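Local structure of halogenase PltM (Pseudomonas fluorescens, 6BZN) at residues A[22-27]-A[46-51]; A[109-114]-A[245-250]; A[212-217]-A[280-285]; A[328-333]-A[377-382]. The protein halogenates phenolic substrates, accepting several halides, and belongs to the flavin-dependent halogenases, which use FAD. All coordinates share one frame; numbering follows the deposited sequence. Where two conformers were deposited one is given.

How the contacts relate
Four contacts sample two sheets of PltM and the connections around them. Contact 1 pairs neighbouring strands of the parallel sheet in the nucleotide-binding part of the fold. Contacts 2 and 3, with centres about 21 Å apart, both lie on the seven-stranded mixed sheet, and their segments alternate along the chain, 109-114, 212-217, 245-250 and 280-285, so that the sheet is assembled from distant pieces of sequence. Contact 4 closes last, joining two loops close to the parallel sheet; its nearest atoms come within about 5 Å of contact 1 without touching it. Contacts 1 and 2, about 42 Å apart between centres, sit on opposite sides of the chain's centre.

Contact 1 of 4, residues A[22-27]-A[46-51]; sequences NQYDVI and GLNVLI. With CA (calcium ion), chain E.
L50 lays its CB over the centre of the Y24 ring, 3.7 Å from the centroid and 8° off the normal, a CH-pi contact in the close-packed half of this pairing. The methyl CD2 of L50 follows the same ring outward and lies 3.7 Å from Y24 CE2, while the phenol OH is bonded to E157 and R159 on the strand beyond. Were Y24 an alanine, L50 would probably lose the ring lying on its CB, and E157 and R159 a hydroxyl partner. Along the backbone, L50 N gives a hydrogen bond to V26 O at 3.0 Å, part of a parallel ladder in which V26 pairs with V49 and I27 with L50. These are the two strands of a beta-alpha-beta unit, joined through helix 33-44, as in Rossmann-type nucleotide-binding folds. Toward the solvent the packing thins and polar atoms take over. N48 O accepts from D25 N at 2.8 Å and, weakly, from V26 N. N48 N meets the anti lone pair of D25 OD2 at 2.8 Å and 173°. Both D25 oxygens bind a calcium ion, OD2 at 2.3 Å and OD1 at 2.6 Å; a water also binds the metal.

Contact 2 of 4, residues A[109-114]-A[245-250]; sequences GFSFAW and FKSTLH
The imidazole of H250 has the ring of F112 over one face, with F112 CE2 3.4 Å from H250 CG. The two planes are 23° apart and their centroids 4.3 Å, an offset stack of side chains that run alongside each other. An edge of the same imidazole is turned to F110: H250 CE1 stands over one face of that ring, displaced toward its rim, in an edge-to-face pair with planes at 66°. H250 also meets the ring of W257, and F112 that of W413. T248 lies next to F110, its CB 3.5 Å from F110 CD1, and its hydroxyl is hydrogen-bonded to H137. At another part of the imidazole edge, H250 ND1 donates to S111 O, which lies near the ring plane, at 2.9 Å. This carbonyl is gripped twice, because H250 N also donates to it, at 2.8 Å and from the opposite face of its plane. With chi1 -56°, H250 CG lies beside the backbone N and both donors can reach one oxygen; the ND1 bond and the F112 stack hold the ring's rotation. On the reverse face of the sheet S111 OG donates to S247 OG at 2.7 Å, and S247 OG is also bonded to L244 O. The result is an aromatic cluster on one face of a parallel strand pair within the mixed sheet, close to the FAD-binding residues A65 and S351.

Contact 3 of 4, residues A[212-217]-A[280-285]; sequences ATDTCS and FNNAKY
N282 and D214 face each other through side chain and backbone at once. N282 ND2 donates to D214 OD1 at 3.0 Å; the carboxylate oxygen lies in the amide plane, but the donor comes from above the carboxylate, the two planes being 75° apart. Beside this, N282 N donates to D214 O at 2.8 Å. The chi1 of -176° sets D214 CG opposite its backbone N, bringing OD1 across to the amide, and ND2 has a second acceptor in P322 O. With a leucine at N282, D214 OD1 and P322 O would probably lose the amide donor they share. C216 is turned to F280, its SG 3.6 Å from F280 CB and in the plane of the F280 ring, at the edge rather than over it, a sulfur-aromatic contact. Its N donates to F280 O at 3.1 Å. A water accepts from D214 N and donates to N281 OD1, an oxygen that also takes A283 N at 3.0 Å. T215 and N281 form an antiparallel, non-hydrogen-bonded pair. Strands 273-281 and 215-223 are antiparallel neighbours in the mixed sheet, and the chain departs from the former through an Asx turn at N281.

Contact 4 of 4, residues A[328-333]-A[377-382]; sequences SVQNVG and WQREQF
R379 brings its guanidinium to V332 and Q330, and the polar contacts centre on this group. R379 NH1 donates to V332 O at 2.9 Å. The oxygen lies close to the guanidinium plane, but the donor stands above the carbonyl plane and the bond is bent, 141° at the hydrogen. The same NH1 forms a salt bridge with E386 of helix 383-406, so the charge has its carboxylate mate outside the two loops, and E386 also accepts from N331 N. An extended chain carries the group this far: CG lies opposite the backbone N, chi1 169°, and the side chain stays stretched as far as NE. Stacking comes next. The amide of Q330 lies over one face of the guanidinium, its NE2 3.6 Å from R379 NH2, with the two planes 19° apart. All this takes place where two connections meet: 328-333 leads into strand 336-338 of the parallel sheet, whereas 377-382, with a 3-10 turn at 379-381, links helix 352-374 to helix 383-406, F382 standing at the N-cap position of the latter. Van der Waals packing makes up the remainder. V332 CB makes an apolar contact with F382 CB at 3.9 Å, and V332 CG2 packs 3.4 Å from R379 NH1. G333 lies against R379, its C 3.7 Å from R379 CA, while G333 O is 3.7 Å from F382 CD2; the F382 ring also meets F188.

Contact 1 of 4, residues A[22-27]-A[46-51]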
loop_
_atom_site.group_PDB
_atom_site.type_symbol
_atom_site.label_atom_id
_atom_site.label_comp_id
_atom_site.label_asym_id
_atom_site.label_seq_id
_atom_site.Cartn_x
_atom_site.Cartn_y
_atom_site.Cartn_z
ATOM N N ASN A 22 5.018 -34.112 -9.553
ATOM C CA ASN A 22 5.212 -32.733 -8.991
ATOM C C ASN A 22 6.675 -32.485 -8.670
ATOM O O ASN A 22 7.175 -33.018 -7.681
ATOM C CB ASN A 22 4.388 -32.515 -7.699
ATOM C CG ASN A 22 2.927 -32.147 -7.956
ATOM O OD1 ASN A 22 2.494 -31.991 -9.094
ATOM N ND2 ASN A 22 2.161 -31.995 -6.874
ATOM N N GLN A 23 7.365 -31.682 -9.481
ATOM C CA GLN A 23 8.731 -31.297 -9.114
ATOM C C GLN A 23 8.827 -30.221 -8.021
ATOM O O GLN A 23 9.854 -30.164 -7.370
ATOM C CB GLN A 23 9.678 -31.006 -10.296
ATOM C CG GLN A 23 9.202 -30.273 -11.549
ATOM C CD GLN A 23 10.302 -30.306 -12.612
ATOM O OE1 GLN A 23 10.034 -30.408 -13.815
ATOM N NE2 GLN A 23 11.556 -30.258 -12.164
ATOM N N TYR A 24 7.783 -29.415 -7.790
ATOM C CA TYR A 24 7.787 -28.438 -6.687
ATOM C C TYR A 24 6.552 -28.571 -5.795
ATOM O O TYR A 24 5.572 -29.210 -6.172
ATOM C CB TYR A 24 7.903 -26.999 -7.220
ATOM C CG TYR A 24 9.126 -26.799 -8.064
ATOM C CD1 TYR A 24 10.341 -26.415 -7.495
ATOM C CD2 TYR A 24 9.084 -27.049 -9.432
ATOM C CE1 TYR A 24 11.479 -26.266 -8.272
ATOM C CE2 TYR A 24 10.211 -26.908 -10.218
ATOM C CZ TYR A 24 11.399 -26.507 -9.642
ATOM O OH TYR A 24 12.507 -26.366 -10.447
ATOM N N ASP A 25 6.617 -27.989 -4.602
ATOM C CA ASP A 25 5.419 -27.845 -3.763
ATOM C C ASP A 25 4.580 -26.673 -4.248
ATOM O O ASP A 25 3.378 -26.808 -4.442
ATOM C CB ASP A 25 5.785 -27.651 -2.295
ATOM C CG ASP A 25 6.417 -28.891 -1.693
ATOM O OD1 ASP A 25 5.697 -29.893 -1.537
ATOM O OD2 ASP A 25 7.632 -28.858 -1.420
ATOM N N VAL A 26 5.234 -25.527 -4.454
ATOM C CA VAL A 26 4.566 -24.289 -4.839
ATOM C C VAL A 26 5.312 -23.574 -5.973
ATOM O O VAL A 26 6.540 -23.455 -5.946
ATOM C CB VAL A 26 4.433 -23.324 -3.636
ATOM C CG1 VAL A 26 3.620 -22.088 -4.008
ATOM C CG2 VAL A 26 3.796 -24.025 -2.449
ATOM N N ILE A 27 4.555 -23.107 -6.959
ATOM C CA ILE A 27 5.038 -22.167 -7.961
ATOM C C ILE A 27 4.492 -20.788 -7.604
ATOM O O ILE A 27 3.308 -20.636 -7.247
ATOM C CB ILE A 27 4.638 -22.595 -9.385
ATOM C CG1 ILE A 27 5.465 -23.815 -9.793
ATOM C CG2 ILE A 27 4.878 -21.480 -10.394
ATOM C CD1 ILE A 27 4.891 -24.608 -10.948
ATOM N N GLY A 46 10.325 -25.549 4.712
ATOM C CA GLY A 46 10.541 -26.920 4.201
ATOM C C GLY A 46 9.873 -27.247 2.872
ATOM O O GLY A 46 9.844 -28.431 2.479
ATOM N N LEU A 47 9.336 -26.241 2.167
ATOM C CA LEU A 47 8.757 -26.465 0.839
ATOM C C LEU A 47 9.766 -26.187 -0.278
ATOM O O LEU A 47 10.642 -25.342 -0.127
ATOM C CB LEU A 47 7.510 -25.598 0.615
ATOM C CG LEU A 47 6.365 -25.712 1.622
ATOM C CD1 LEU A 47 5.103 -25.046 1.091
ATOM C CD2 LEU A 47 6.080 -27.157 1.986
ATOM N N ASN A 48 9.633 -26.921 -1.381
ATOM C CA ASN A 48 10.398 -26.703 -2.604
ATOM C C ASN A 48 9.605 -25.693 -3.432
ATOM O O ASN A 48 8.492 -25.985 -3.864
ATOM C CB ASN A 48 10.555 -28.034 -3.358
ATOM C CG ASN A 48 11.636 -27.994 -4.434
ATOM O OD1 ASN A 48 12.446 -27.064 -4.503
ATOM N ND2 ASN A 48 11.661 -29.030 -5.273
ATOM N N VAL A 49 10.172 -24.504 -3.634
ATOM C CA VAL A 49 9.457 -23.383 -4.247
ATOM C C VAL A 49 10.153 -22.974 -5.527
ATOM O O VAL A 49 11.383 -22.957 -5.568
ATOM C CB VAL A 49 9.434 -22.205 -3.261
ATOM C CG1 VAL A 49 8.832 -20.978 -3.901
ATOM C CG2 VAL A 49 8.653 -22.604 -2.011
ATOM N N LEU A 50 9.363 -22.642 -6.548
ATOM C CA LEU A 50 9.861 -22.100 -7.802
ATOM C C LEU A 50 9.188 -20.761 -8.051
ATOM O O LEU A 50 7.946 -20.686 -8.137
ATOM C CB LEU A 50 9.554 -23.027 -8.972
ATOM C CG LEU A 50 10.003 -22.516 -10.351
ATOM C CD1 LEU A 50 11.511 -22.262 -10.379
ATOM C CD2 LEU A 50 9.590 -23.505 -11.431
ATOM N N ILE A 51 10.008 -19.718 -8.161
ATOM C CA ILE A 51 9.541 -18.390 -8.492
ATOM C C ILE A 51 9.800 -18.127 -9.972
ATOM O O ILE A 51 10.940 -18.244 -10.429
ATOM C CB ILE A 51 10.253 -17.324 -7.634
ATOM C CG1 ILE A 51 10.001 -17.594 -6.154
ATOM C CG2 ILE A 51 9.794 -15.924 -8.009
ATOM C CD1 ILE A 51 10.825 -16.727 -5.229
HETATM CA CA CA E . 7.912 -31.125 -1.021
HETATM O O HOH W 1 7.517 -31.354 -3.319
#

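Contact 2 of 4, residues A[109-114]-A[245-250]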
loop_
_atom_site.group_PDB
_atom_site.type_symbol
_atom_site.label_atom_id
_atom_site.label_comp_id
_atom_site.label_asym_id
_atom_site.label_seq_id
_atom_site.Cartn_x
_atom_site.Cartn_y
_atom_site.Cartn_z
ATOM N N GLY A 109 5.985 10.814 8.709
ATOM C CA GLY A 109 4.534 10.855 8.667
ATOM C C GLY A 109 4.012 11.113 7.266
ATOM O O GLY A 109 4.785 11.230 6.315
ATOM N N PHE A 110 2.691 11.159 7.159
ATOM C CA PHE A 110 1.995 11.597 5.945
ATOM C C PHE A 110 1.656 13.073 6.128
ATOM O O PHE A 110 1.175 13.462 7.187
ATOM C CB PHE A 110 0.687 10.817 5.731
ATOM C CG PHE A 110 0.838 9.407 5.149
ATOM C CD1 PHE A 110 2.046 8.907 4.654
ATOM C CD2 PHE A 110 -0.287 8.596 5.035
ATOM C CE1 PHE A 110 2.120 7.626 4.096
ATOM C CE2 PHE A 110 -0.210 7.306 4.497
ATOM C CZ PHE A 110 0.993 6.826 4.019
ATOM N N SER A 111 1.909 13.893 5.114
ATOM C CA SER A 111 1.509 15.289 5.140
ATOM C C SER A 111 0.625 15.581 3.933
ATOM O O SER A 111 0.769 14.963 2.865
ATOM C CB SER A 111 2.721 16.216 5.154
ATOM O OG SER A 111 3.508 16.044 3.995
ATOM N N PHE A 112 -0.297 16.520 4.126
ATOM C CA PHE A 112 -1.284 16.871 3.116
ATOM C C PHE A 112 -1.348 18.379 3.007
ATOM O O PHE A 112 -1.554 19.037 4.018
ATOM C CB PHE A 112 -2.663 16.312 3.489
ATOM C CG PHE A 112 -2.678 14.816 3.660
ATOM C CD1 PHE A 112 -2.329 14.238 4.873
ATOM C CD2 PHE A 112 -2.992 13.984 2.597
ATOM C CE1 PHE A 112 -2.319 12.861 5.024
ATOM C CE2 PHE A 112 -2.976 12.606 2.739
ATOM C CZ PHE A 112 -2.652 12.040 3.954
ATOM N N ALA A 113 -1.151 18.922 1.803
ATOM C CA ALA A 113 -1.274 20.353 1.544
ATOM C C ALA A 113 -2.318 20.547 0.463
ATOM O O ALA A 113 -2.249 19.907 -0.595
ATOM C CB ALA A 113 0.057 20.923 1.096
ATOM N N TRP A 114 -3.304 21.405 0.737
ATOM C CA TRP A 114 -4.471 21.572 -0.130
ATOM C C TRP A 114 -4.308 22.814 -1.004
ATOM O O TRP A 114 -3.695 23.819 -0.589
ATOM C CB TRP A 114 -5.746 21.654 0.720
ATOM C CG TRP A 114 -7.031 21.817 -0.049
ATOM C CD1 TRP A 114 -7.827 20.825 -0.560
ATOM C CD2 TRP A 114 -7.661 23.045 -0.390
ATOM N NE1 TRP A 114 -8.911 21.365 -1.197
ATOM C CE2 TRP A 114 -8.843 22.727 -1.099
ATOM C CE3 TRP A 114 -7.354 24.390 -0.150
ATOM C CZ2 TRP A 114 -9.716 23.707 -1.575
ATOM C CZ3 TRP A 114 -8.224 25.372 -0.627
ATOM C CH2 TRP A 114 -9.388 25.023 -1.336
ATOM N N PHE A 245 9.537 17.642 3.865
ATOM C CA PHE A 245 10.597 16.962 3.117
ATOM C C PHE A 245 10.845 15.534 3.619
ATOM O O PHE A 245 11.096 14.629 2.823
ATOM C CB PHE A 245 11.896 17.785 3.213
ATOM C CG PHE A 245 13.043 17.264 2.385
ATOM C CD1 PHE A 245 12.877 16.951 1.034
ATOM C CD2 PHE A 245 14.322 17.142 2.945
ATOM C CE1 PHE A 245 13.947 16.486 0.269
ATOM C CE2 PHE A 245 15.401 16.684 2.175
ATOM C CZ PHE A 245 15.206 16.372 0.834
ATOM N N LYS A 246 10.766 15.358 4.938
ATOM C CA LYS A 246 10.899 14.070 5.602
ATOM C C LYS A 246 9.528 13.447 5.878
ATOM O O LYS A 246 9.272 12.925 6.961
ATOM C CB LYS A 246 11.696 14.227 6.913
ATOM C CG LYS A 246 13.113 14.759 6.739
ATOM C CD LYS A 246 13.865 14.699 8.062
ATOM C CE LYS A 246 15.260 15.324 7.989
ATOM N NZ LYS A 246 16.226 14.488 7.225
ATOM N N SER A 247 8.662 13.478 4.873
ATOM C CA SER A 247 7.329 12.913 4.948
ATOM C C SER A 247 6.892 12.468 3.561
ATOM O O SER A 247 7.468 12.880 2.551
ATOM C CB SER A 247 6.343 13.960 5.475
ATOM O OG SER A 247 5.932 14.856 4.454
ATOM N N THR A 248 5.869 11.636 3.519
ATOM C CA THR A 248 5.141 11.394 2.283
ATOM C C THR A 248 4.170 12.553 2.100
ATOM O O THR A 248 3.163 12.639 2.791
ATOM C CB THR A 248 4.359 10.092 2.369
ATOM O OG1 THR A 248 5.245 9.052 2.813
ATOM C CG2 THR A 248 3.716 9.725 1.032
ATOM N N LEU A 249 4.483 13.430 1.158
ATOM C CA LEU A 249 3.748 14.662 0.962
ATOM C C LEU A 249 2.710 14.461 -0.130
ATOM O O LEU A 249 3.045 13.997 -1.234
ATOM C CB LEU A 249 4.728 15.778 0.615
ATOM C CG LEU A 249 4.226 17.096 0.045
ATOM C CD1 LEU A 249 3.195 17.738 0.956
ATOM C CD2 LEU A 249 5.427 18.009 -0.165
ATOM N N HIS A 250 1.467 14.815 0.196
ATOM C CA HIS A 250 0.323 14.701 -0.691
ATOM C C HIS A 250 -0.185 16.109 -0.966
ATOM O O HIS A 250 -0.679 16.774 -0.047
ATOM C CB HIS A 250 -0.807 13.926 0.003
ATOM C CG HIS A 250 -0.428 12.561 0.491
ATOM N ND1 HIS A 250 0.412 12.354 1.563
ATOM C CD2 HIS A 250 -0.836 11.331 0.096
ATOM C CE1 HIS A 250 0.539 11.054 1.779
ATOM N NE2 HIS A 250 -0.206 10.412 0.899
#

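Contact 3 of 4, residues A[212-217]-A[280-285]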
loop_
_atom_site.group_PDB
_atom_site.type_symbol
_atom_site.label_atom_id
_atom_site.label_comp_id
_atom_site.label_asym_id
_atom_site.label_seq_id
_atom_site.Cartn_x
_atom_site.Cartn_y
_atom_site.Cartn_z
ATOM N N ALA A 212 -16.229 2.322 -6.460
ATOM C CA ALA A 212 -16.455 3.759 -6.286
ATOM C C ALA A 212 -15.304 4.628 -6.788
ATOM O O ALA A 212 -15.525 5.785 -7.116
ATOM C CB ALA A 212 -16.749 4.087 -4.823
ATOM N N THR A 213 -14.081 4.085 -6.819
ATOM C CA THR A 213 -12.912 4.829 -7.234
ATOM C C THR A 213 -12.616 4.550 -8.713
ATOM O O THR A 213 -12.511 3.390 -9.118
ATOM C CB THR A 213 -11.692 4.449 -6.376
ATOM O OG1 THR A 213 -12.044 4.515 -4.988
ATOM C CG2 THR A 213 -10.545 5.385 -6.623
ATOM N N ASP A 214 -12.468 5.624 -9.486
ATOM C CA ASP A 214 -12.137 5.581 -10.910
ATOM C C ASP A 214 -11.054 6.628 -11.136
ATOM O O ASP A 214 -11.351 7.815 -11.310
ATOM C CB ASP A 214 -13.405 5.865 -11.719
ATOM C CG ASP A 214 -13.211 5.755 -13.233
ATOM O OD1 ASP A 214 -12.094 5.522 -13.742
ATOM O OD2 ASP A 214 -14.243 5.912 -13.927
ATOM N N THR A 215 -9.795 6.186 -11.100
ATOM C CA THR A 215 -8.665 7.075 -11.141
ATOM C C THR A 215 -7.591 6.593 -12.080
ATOM O O THR A 215 -7.500 5.398 -12.372
ATOM C CB THR A 215 -8.004 7.277 -9.749
ATOM O OG1 THR A 215 -7.588 6.024 -9.205
ATOM C CG2 THR A 215 -8.954 7.977 -8.775
ATOM N N CYS A 216 -6.789 7.553 -12.534
ATOM C CA CYS A 216 -5.624 7.315 -13.375
ATOM C C CYS A 216 -4.392 7.783 -12.607
ATOM O O CYS A 216 -4.512 8.461 -11.574
ATOM C CB CYS A 216 -5.738 8.057 -14.714
ATOM S SG CYS A 216 -5.832 9.853 -14.586
ATOM N N SER A 217 -3.215 7.394 -13.092
ATOM C CA SER A 217 -1.962 7.743 -12.454
ATOM C C SER A 217 -0.860 7.967 -13.481
ATOM O O SER A 217 -0.729 7.191 -14.440
ATOM C CB SER A 217 -1.555 6.630 -11.476
ATOM O OG SER A 217 -0.398 6.999 -10.747
ATOM N N PHE A 280 -5.622 11.527 -11.168
ATOM C CA PHE A 280 -6.902 12.209 -11.363
ATOM C C PHE A 280 -8.091 11.289 -11.106
ATOM O O PHE A 280 -8.094 10.133 -11.489
ATOM C CB PHE A 280 -7.014 12.781 -12.783
ATOM C CG PHE A 280 -6.006 13.843 -13.086
ATOM C CD1 PHE A 280 -6.041 15.060 -12.400
ATOM C CD2 PHE A 280 -5.042 13.653 -14.065
ATOM C CE1 PHE A 280 -5.113 16.060 -12.679
ATOM C CE2 PHE A 280 -4.119 14.639 -14.349
ATOM C CZ PHE A 280 -4.147 15.845 -13.651
ATOM N N ASN A 281 -9.099 11.853 -10.454
ATOM C CA ASN A 281 -10.435 11.316 -10.432
ATOM C C ASN A 281 -11.016 11.476 -11.840
ATOM O O ASN A 281 -11.323 12.589 -12.269
ATOM C CB ASN A 281 -11.268 12.086 -9.405
ATOM C CG ASN A 281 -12.686 11.586 -9.301
ATOM O OD1 ASN A 281 -13.121 10.747 -10.079
ATOM N ND2 ASN A 281 -13.416 12.092 -8.319
ATOM N N ASN A 282 -11.174 10.358 -12.549
ATOM C CA ASN A 282 -11.617 10.377 -13.957
ATOM C C ASN A 282 -13.050 10.904 -14.112
ATOM O O ASN A 282 -13.426 11.369 -15.190
ATOM C CB ASN A 282 -11.515 8.986 -14.586
ATOM C CG ASN A 282 -10.078 8.533 -14.833
ATOM O OD1 ASN A 282 -9.241 9.297 -15.310
ATOM N ND2 ASN A 282 -9.808 7.263 -14.568
ATOM N N ALA A 283 -13.834 10.848 -13.039
ATOM C CA ALA A 283 -15.153 11.487 -13.011
ATOM C C ALA A 283 -15.083 13.013 -13.052
ATOM O O ALA A 283 -16.077 13.648 -13.403
ATOM C CB ALA A 283 -15.938 11.042 -11.783
ATOM N N LYS A 284 -13.949 13.604 -12.668
ATOM C CA LYS A 284 -13.789 15.060 -12.661
ATOM C C LYS A 284 -12.830 15.610 -13.702
ATOM O O LYS A 284 -13.027 16.718 -14.147
ATOM C CB LYS A 284 -13.354 15.542 -11.290
ATOM C CG LYS A 284 -14.429 15.381 -10.228
ATOM C CD LYS A 284 -13.961 15.964 -8.919
ATOM C CE LYS A 284 -14.933 15.656 -7.800
ATOM N NZ LYS A 284 -16.043 16.630 -7.812
ATOM N N TYR A 285 -11.780 14.877 -14.059
ATOM C CA TYR A 285 -10.867 15.319 -15.110
ATOM C C TYR A 285 -10.270 14.106 -15.793
ATOM O O TYR A 285 -9.724 13.237 -15.107
ATOM C CB TYR A 285 -9.729 16.190 -14.547
ATOM C CG TYR A 285 -8.711 16.569 -15.593
ATOM C CD1 TYR A 285 -8.992 17.563 -16.541
ATOM C CD2 TYR A 285 -7.468 15.940 -15.658
ATOM C CE1 TYR A 285 -8.070 17.910 -17.513
ATOM C CE2 TYR A 285 -6.539 16.277 -16.624
ATOM C CZ TYR A 285 -6.840 17.261 -17.550
ATOM O OH TYR A 285 -5.935 17.598 -18.514
HETATM O O HOH W 2 -13.519 8.199 -8.922
#

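Contact 4 of 4, residues A[328-333]-A[377-382]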
loop_
_atom_site.group_PDB
_atom_site.type_symbol
_atom_site.label_atom_id
_atom_site.label_comp_id
_atom_site.label_asym_id
_atom_site.label_seq_id
_atom_site.Cartn_x
_atom_site.Cartn_y
_atom_site.Cartn_z
ATOM N N SER A 328 -11.691 -8.314 -7.591
ATOM C CA SER A 328 -11.988 -9.673 -8.049
ATOM C C SER A 328 -13.130 -10.279 -7.266
ATOM O O SER A 328 -13.327 -9.980 -6.088
ATOM C CB SER A 328 -10.764 -10.571 -7.930
ATOM O OG SER A 328 -9.689 -10.113 -8.732
ATOM N N VAL A 329 -13.882 -11.144 -7.933
ATOM C CA VAL A 329 -15.038 -11.785 -7.314
ATOM C C VAL A 329 -14.634 -12.956 -6.395
ATOM O O VAL A 329 -15.368 -13.303 -5.466
ATOM C CB VAL A 329 -16.088 -12.227 -8.370
ATOM C CG1 VAL A 329 -16.551 -11.037 -9.194
ATOM C CG2 VAL A 329 -15.556 -13.311 -9.297
ATOM N N GLN A 330 -13.490 -13.571 -6.685
ATOM C CA GLN A 330 -12.886 -14.631 -5.866
ATOM C C GLN A 330 -11.390 -14.517 -6.075
ATOM O O GLN A 330 -10.952 -13.898 -7.052
ATOM C CB GLN A 330 -13.302 -16.027 -6.335
ATOM C CG GLN A 330 -14.760 -16.391 -6.113
ATOM C CD GLN A 330 -15.067 -17.837 -6.507
ATOM O OE1 GLN A 330 -14.353 -18.440 -7.300
ATOM N NE2 GLN A 330 -16.133 -18.389 -5.949
ATOM N N ASN A 331 -10.610 -15.097 -5.178
ATOM C CA ASN A 331 -9.172 -15.158 -5.402
ATOM C C ASN A 331 -8.447 -16.379 -4.878
ATOM O O ASN A 331 -7.226 -16.405 -4.891
ATOM C CB ASN A 331 -8.523 -13.860 -4.877
ATOM C CG ASN A 331 -8.315 -13.874 -3.376
ATOM O OD1 ASN A 331 -8.985 -14.604 -2.656
ATOM N ND2 ASN A 331 -7.379 -13.059 -2.892
ATOM N N VAL A 332 -9.180 -17.397 -4.432
ATOM C CA VAL A 332 -8.577 -18.666 -4.049
ATOM C C VAL A 332 -9.364 -19.791 -4.700
ATOM O O VAL A 332 -10.564 -19.656 -4.962
ATOM C CB VAL A 332 -8.532 -18.860 -2.516
ATOM C CG1 VAL A 332 -7.742 -17.739 -1.846
ATOM C CG2 VAL A 332 -9.928 -18.927 -1.909
ATOM N N GLY A 333 -8.673 -20.892 -4.953
ATOM C CA GLY A 333 -9.305 -22.146 -5.390
ATOM C C GLY A 333 -8.623 -23.307 -4.716
ATOM O O GLY A 333 -7.778 -23.119 -3.846
ATOM N N TRP A 377 -5.862 -30.139 -0.639
ATOM C CA TRP A 377 -5.887 -28.917 -1.435
ATOM C C TRP A 377 -7.312 -28.607 -1.864
ATOM O O TRP A 377 -7.769 -29.010 -2.941
ATOM C CB TRP A 377 -4.959 -29.078 -2.629
ATOM C CG TRP A 377 -3.533 -29.292 -2.221
ATOM C CD1 TRP A 377 -2.875 -30.484 -2.114
ATOM C CD2 TRP A 377 -2.596 -28.283 -1.846
ATOM N NE1 TRP A 377 -1.577 -30.276 -1.716
ATOM C CE2 TRP A 377 -1.378 -28.933 -1.540
ATOM C CE3 TRP A 377 -2.658 -26.891 -1.750
ATOM C CZ2 TRP A 377 -0.235 -28.234 -1.143
ATOM C CZ3 TRP A 377 -1.513 -26.194 -1.346
ATOM C CH2 TRP A 377 -0.324 -26.864 -1.054
ATOM N N GLN A 378 -8.015 -27.894 -0.993
ATOM C CA GLN A 378 -9.408 -27.522 -1.213
ATOM C C GLN A 378 -9.606 -26.030 -0.951
ATOM O O GLN A 378 -9.044 -25.481 0.011
ATOM C CB GLN A 378 -10.317 -28.327 -0.286
ATOM C CG GLN A 378 -10.270 -29.838 -0.518
ATOM C CD GLN A 378 -10.974 -30.243 -1.806
ATOM O OE1 GLN A 378 -12.156 -29.967 -1.975
ATOM N NE2 GLN A 378 -10.257 -30.895 -2.715
ATOM N N ARG A 379 -10.427 -25.402 -1.787
ATOM C CA ARG A 379 -10.733 -23.972 -1.689
ATOM C C ARG A 379 -11.066 -23.534 -0.263
ATOM O O ARG A 379 -10.577 -22.498 0.200
ATOM C CB ARG A 379 -11.894 -23.622 -2.627
ATOM C CG ARG A 379 -12.496 -22.230 -2.438
ATOM C CD ARG A 379 -13.505 -21.876 -3.518
ATOM N NE ARG A 379 -14.430 -20.849 -3.034
ATOM C CZ ARG A 379 -14.165 -19.540 -2.990
ATOM N NH1 ARG A 379 -12.999 -19.046 -3.417
ATOM N NH2 ARG A 379 -15.075 -18.711 -2.518
ATOM N N GLU A 380 -11.903 -24.311 0.427
ATOM C CA GLU A 380 -12.370 -23.923 1.758
ATOM C C GLU A 380 -11.234 -23.722 2.774
ATOM O O GLU A 380 -11.366 -22.911 3.683
ATOM C CB GLU A 380 -13.422 -24.923 2.290
ATOM C CG GLU A 380 -14.265 -24.420 3.470
ATOM C CD GLU A 380 -15.205 -23.243 3.158
ATOM O OE1 GLU A 380 -15.381 -22.852 1.974
ATOM O OE2 GLU A 380 -15.784 -22.695 4.126
ATOM N N GLN A 381 -10.105 -24.413 2.593
ATOM C CA GLN A 381 -8.941 -24.219 3.461
ATOM C C GLN A 381 -8.400 -22.797 3.387
ATOM O O GLN A 381 -7.778 -22.341 4.322
ATOM C CB GLN A 381 -7.803 -25.183 3.093
ATOM C CG GLN A 381 -8.112 -26.658 3.338
ATOM C CD GLN A 381 -7.224 -27.587 2.511
ATOM O OE1 GLN A 381 -7.718 -28.463 1.790
ATOM N NE2 GLN A 381 -5.917 -27.378 2.580
ATOM N N PHE A 382 -8.616 -22.121 2.260
ATOM C CA PHE A 382 -8.044 -20.782 2.032
ATOM C C PHE A 382 -9.086 -19.669 2.103
ATOM O O PHE A 382 -8.785 -18.519 1.807
ATOM C CB PHE A 382 -7.311 -20.779 0.689
ATOM C CG PHE A 382 -6.332 -21.915 0.550
ATOM C CD1 PHE A 382 -5.176 -21.937 1.304
ATOM C CD2 PHE A 382 -6.570 -22.962 -0.332
ATOM C CE1 PHE A 382 -4.276 -22.987 1.198
ATOM C CE2 PHE A 382 -5.675 -24.012 -0.444
ATOM C CZ PHE A 382 -4.528 -24.025 0.330
#